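Local coordinates for protein ammonium transporter (Kuenenia stuttgartiensis, PDB 6EU6) that probably senses ammonium at the membrane and passes the signal to a histidine kinase, being built on the fold of the ammonium transporter family, at residues A[61-64]-A[65-69]; A[161-165]-A[166-170]. All blocks are in the same frame, centred on the assembly; numbering follows the deposited sequence.

Contact 1. Residues A[61-64]-A[65-69]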
loop_
_atom_site.group_PDB
_atom_site.type_symbol
_atom_site.label_atom_id
_atom_site.label_comp_id
_atom_site.label_asym_id
_atom_site.label_seq_id
_atom_site.Cartn_x
_atom_site.Cartn_y
_atom_site.Cartn_z
ATOM N N VAL A 61 8.506 22.177 16.702
ATOM C CA VAL A 61 8.683 22.074 18.158
ATOM C C VAL A 61 8.561 20.722 18.793
ATOM O O VAL A 61 9.284 20.404 19.789
ATOM C CB VAL A 61 7.799 23.081 18.906
ATOM C CG1 VAL A 61 7.998 24.454 18.324
ATOM C CG2 VAL A 61 6.369 22.723 18.814
ATOM N N GLY A 62 7.691 19.883 18.243
ATOM C CA GLY A 62 7.413 18.613 18.935
ATOM C C GLY A 62 8.617 17.728 19.155
ATOM O O GLY A 62 8.835 17.194 20.242
ATOM N N PHE A 63 9.409 17.513 18.103
ATOM C CA PHE A 63 10.537 16.647 18.223
ATOM C C PHE A 63 11.486 17.187 19.328
ATOM O O PHE A 63 12.061 16.403 20.088
ATOM C CB PHE A 63 11.276 16.497 16.910
ATOM C CG PHE A 63 12.427 15.516 16.968
ATOM C CD1 PHE A 63 12.217 14.148 16.721
ATOM C CD2 PHE A 63 13.735 15.936 17.283
ATOM C CE1 PHE A 63 13.246 13.247 16.784
ATOM C CE2 PHE A 63 14.753 15.031 17.407
ATOM C CZ PHE A 63 14.540 13.674 17.131
ATOM N N GLY A 64 11.672 18.504 19.388
ATOM C CA GLY A 64 12.605 19.054 20.365
ATOM C C GLY A 64 12.125 18.846 21.793
ATOM O O GLY A 64 12.854 18.336 22.623
ATOM N N PHE A 65 10.865 19.151 22.031
ATOM C CA PHE A 65 10.272 18.931 23.341
ATOM C C PHE A 65 10.386 17.482 23.765
ATOM O O PHE A 65 10.576 17.188 24.955
ATOM C CB PHE A 65 8.808 19.309 23.376
ATOM C CG PHE A 65 8.526 20.786 23.422
ATOM C CD1 PHE A 65 9.484 21.731 23.773
ATOM C CD2 PHE A 65 7.245 21.239 23.162
ATOM C CE1 PHE A 65 9.184 23.097 23.815
ATOM C CE2 PHE A 65 6.918 22.595 23.268
ATOM C CZ PHE A 65 7.905 23.553 23.587
ATOM N N MET A 66 10.242 16.564 22.809
ATOM C CA MET A 66 10.172 15.148 23.103
ATOM C C MET A 66 11.569 14.515 23.309
ATOM O O MET A 66 11.785 13.717 24.213
ATOM C CB MET A 66 9.487 14.418 21.934
ATOM C CG MET A 66 9.217 12.933 22.234
ATOM S SD MET A 66 7.778 12.404 21.212
ATOM C CE MET A 66 7.719 10.624 21.593
ATOM N N PHE A 67 12.496 14.854 22.434
ATOM C CA PHE A 67 13.782 14.168 22.381
ATOM C C PHE A 67 15.024 15.061 22.612
ATOM O O PHE A 67 16.142 14.515 22.704
ATOM C CB PHE A 67 13.939 13.460 21.019
ATOM C CG PHE A 67 13.011 12.286 20.864
ATOM C CD1 PHE A 67 13.182 11.109 21.639
ATOM C CD2 PHE A 67 11.956 12.350 19.997
ATOM C CE1 PHE A 67 12.258 10.054 21.517
ATOM C CE2 PHE A 67 11.098 11.281 19.820
ATOM C CZ PHE A 67 11.219 10.156 20.608
ATOM N N GLY A 68 14.836 16.383 22.662
ATOM C CA GLY A 68 15.943 17.281 22.871
ATOM C C GLY A 68 16.467 17.219 24.320
ATOM O O GLY A 68 16.052 16.393 25.150
ATOM N N LYS A 69 17.400 18.114 24.585
ATOM C CA LYS A 69 18.198 18.007 25.754
ATOM C C LYS A 69 17.259 18.211 26.897
ATOM O O LYS A 69 16.468 19.156 26.948
ATOM C CB LYS A 69 19.344 19.003 25.668
ATOM C CG LYS A 69 20.128 19.242 26.955
ATOM C CD LYS A 69 21.083 20.417 26.730
ATOM C CE LYS A 69 21.675 20.952 28.014
ATOM N NZ LYS A 69 22.618 19.995 28.671
#

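Contact 2. Residues A[161-165]-A[166-170]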
loop_
_atom_site.group_PDB
_atom_site.type_symbol
_atom_site.label_atom_id
_atom_site.label_comp_id
_atom_site.label_asym_id
_atom_site.label_seq_id
_atom_site.Cartn_x
_atom_site.Cartn_y
_atom_site.Cartn_z
ATOM N N PHE A 161 9.208 2.755 33.516
ATOM C CA PHE A 161 8.089 2.635 32.566
ATOM C C PHE A 161 8.580 2.046 31.231
ATOM O O PHE A 161 9.613 2.460 30.729
ATOM C CB PHE A 161 7.446 3.981 32.310
ATOM C CG PHE A 161 6.181 3.910 31.517
ATOM C CD1 PHE A 161 5.061 3.257 32.022
ATOM C CD2 PHE A 161 6.094 4.494 30.270
ATOM C CE1 PHE A 161 3.875 3.192 31.308
ATOM C CE2 PHE A 161 4.888 4.434 29.532
ATOM C CZ PHE A 161 3.808 3.746 30.053
ATOM N N ILE A 162 7.824 1.080 30.714
ATOM C CA ILE A 162 8.104 0.430 29.446
ATOM C C ILE A 162 6.927 0.647 28.466
ATOM O O ILE A 162 5.791 0.431 28.809
ATOM C CB ILE A 162 8.297 -1.068 29.648
ATOM C CG1 ILE A 162 9.584 -1.323 30.505
ATOM C CG2 ILE A 162 8.431 -1.835 28.336
ATOM C CD1 ILE A 162 9.627 -2.733 31.040
ATOM N N ASP A 163 7.248 1.106 27.273
ATOM C CA ASP A 163 6.287 1.093 26.173
ATOM C C ASP A 163 7.108 0.985 24.873
ATOM O O ASP A 163 7.636 1.963 24.387
ATOM C CB ASP A 163 5.466 2.340 26.231
ATOM C CG ASP A 163 4.333 2.351 25.236
ATOM O OD1 ASP A 163 4.203 1.399 24.404
ATOM O OD2 ASP A 163 3.604 3.353 25.265
ATOM N N PHE A 164 7.236 -0.225 24.360
ATOM C CA PHE A 164 8.075 -0.430 23.198
ATOM C C PHE A 164 7.802 0.489 22.010
ATOM O O PHE A 164 8.699 1.182 21.520
ATOM C CB PHE A 164 7.937 -1.906 22.771
ATOM C CG PHE A 164 8.675 -2.215 21.524
ATOM C CD1 PHE A 164 10.054 -1.992 21.449
ATOM C CD2 PHE A 164 8.040 -2.831 20.453
ATOM C CE1 PHE A 164 10.745 -2.284 20.285
ATOM C CE2 PHE A 164 8.737 -3.109 19.294
ATOM C CZ PHE A 164 10.073 -2.816 19.179
ATOM N N ALA A 165 6.573 0.447 21.508
ATOM C CA ALA A 165 6.230 1.151 20.310
ATOM C C ALA A 165 5.119 2.196 20.503
ATOM O O ALA A 165 4.758 2.887 19.564
ATOM C CB ALA A 165 5.933 0.137 19.204
ATOM N N GLY A 166 4.607 2.374 21.722
ATOM C CA GLY A 166 3.691 3.462 21.968
ATOM C C GLY A 166 2.243 3.120 22.234
ATOM O O GLY A 166 1.319 3.875 21.840
ATOM N N ALA A 167 2.002 2.009 22.912
ATOM C CA ALA A 167 0.644 1.729 23.305
ATOM C C ALA A 167 0.020 2.894 24.125
ATOM O O ALA A 167 -1.160 3.268 23.936
ATOM C CB ALA A 167 0.568 0.434 24.104
ATOM N N THR A 168 0.836 3.433 25.027
ATOM C CA THR A 168 0.485 4.579 25.820
ATOM C C THR A 168 0.939 5.867 25.113
ATOM O O THR A 168 0.143 6.774 24.909
ATOM C CB THR A 168 1.101 4.484 27.259
ATOM O OG1 THR A 168 0.468 3.405 27.977
ATOM C CG2 THR A 168 0.810 5.717 28.001
ATOM N N VAL A 169 2.182 5.922 24.712
ATOM C CA VAL A 169 2.784 7.171 24.230
ATOM C C VAL A 169 2.046 7.693 22.972
ATOM O O VAL A 169 1.773 8.895 22.853
ATOM C CB VAL A 169 4.258 6.955 23.943
ATOM C CG1 VAL A 169 4.903 8.220 23.299
ATOM C CG2 VAL A 169 4.995 6.696 25.244
ATOM N N VAL A 170 1.699 6.785 22.062
ATOM C CA VAL A 170 0.909 7.124 20.891
ATOM C C VAL A 170 -0.597 6.939 21.141
ATOM O O VAL A 170 -1.391 7.859 21.013
ATOM C CB VAL A 170 1.412 6.332 19.669
ATOM C CG1 VAL A 170 0.523 6.596 18.433
ATOM C CG2 VAL A 170 2.854 6.795 19.332
#

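Contact 1. Residues A[61-64]-A[65-69]
The amide of Phe65 bonds to the carbonyl of Val61 almost straight, N to O 3.0 Å with 176° at the hydrogen, and the same i to i+4 ladder runs on through Met66 to Gly62 and Phe67 to Phe63. Its last rung joins Gly68 N to Gly64 O at 2.8 Å; Gly68 is where the chain leaves helical angles, and a side chain there would run into that same carbonyl oxygen, so glycine suits the exit.

One turn apart, Phe63 and Phe67 cross at about a right angle. With CG anti to the backbone N (chi1 -176°), Phe63 slants its ring forward toward the next turn, and CB of Phe67 sits over one face, 4.2 Å from the ring centroid in a CH-pi contact. The rings meet obliquely, planes at 42°, with Phe63 CE1 3.6 Å from Phe67 CD2. Large apolar rings suit both positions, which pack against Phe96 and its neighbours on helix 93-114. Met66 CG lies over the rim of one face of the Phe67 ring, and the extended chain beyond it packs on helix 121-144. Phe65, its CG anti to the carbonyl carbon, turns its ring back past Val61 in a loose contact, CE2 to CB 4.5 Å, with Phe80 beyond.

This is an aromatic i to i+4 pair on the final turn of a transmembrane helix, 40-67, closed by a glycine.

Contact 2. Residues A[161-165]-A[166-170]
Asp163 reaches across the turn and lays its carboxylate over the first amides of the helix that begins at Ala167. Both oxygens are doubly held. OD1 accepts Ala167 N at 2.7 Å through its syn lone pair, and Gly166 N approaches that oxygen at 2.9 Å from well above the carboxylate plane. OD2 takes Thr168 N at 2.8 Å on the syn side, the donor tilted out of the carboxylate plane, and Val169 N nearly end-on, at 3.0 Å with an angle of 164° at the hydrogen. The torsion that turns CG away from the backbone N (chi1 -173°) carries the group to these donors. Four N-H donors thus satisfy the buried carboxylate and fix its rotation.

Aspartate is short enough to reach the amides three to six residues ahead, with two oxygens to share among four donors; an asparagine here would probably leave some of those amides without an acceptor, because its NH2 end cannot receive N-H bonds. Gly166, at the N-cap position, has a positive phi (110°) at which a CB would collide with the carbonyl of Ala165. Beside the carboxylate, Val169 CG2 lies 3.6 Å from OD2. Phe161 brings CZ to Thr168, whose CB lies in the plane of the ring at its edge, 4.0 Å away; the hydroxyl of Thr168 is bonded to Thr334 of helix 322-340.

Trp144 NE1 bonds to Asp163 O, and Asp163 N to a bound MES, probably from the crystallisation liquor. An aspartate three residues before the N-cap thus receives the amides that open helix 167-185, probably as in other proteins of the Amt fold, whose conserved aspartate sits at this helix start near the conduction path.

Contact 1 comes first along the chain, at the end of helix 40-67, and contact 2 follows about a hundred residues later, at the start of helix 167-185. Their centres lie about 17 Å apart, and the two touch directly where Met66 CE packs 4.1 Å from Val169 CG1. Helix 121-144 bridges them as well: Trp144 takes both Met66 and Val169 against its side chain, and Tyr136 touches Met66 and Val170. The end of one helix and the start of another are thereby joined through one shared helix in a single chain of the transporter fold. Contact 2 lies nearer the centre of the chain, contact 1 farther out, and neither is touched by another subunit.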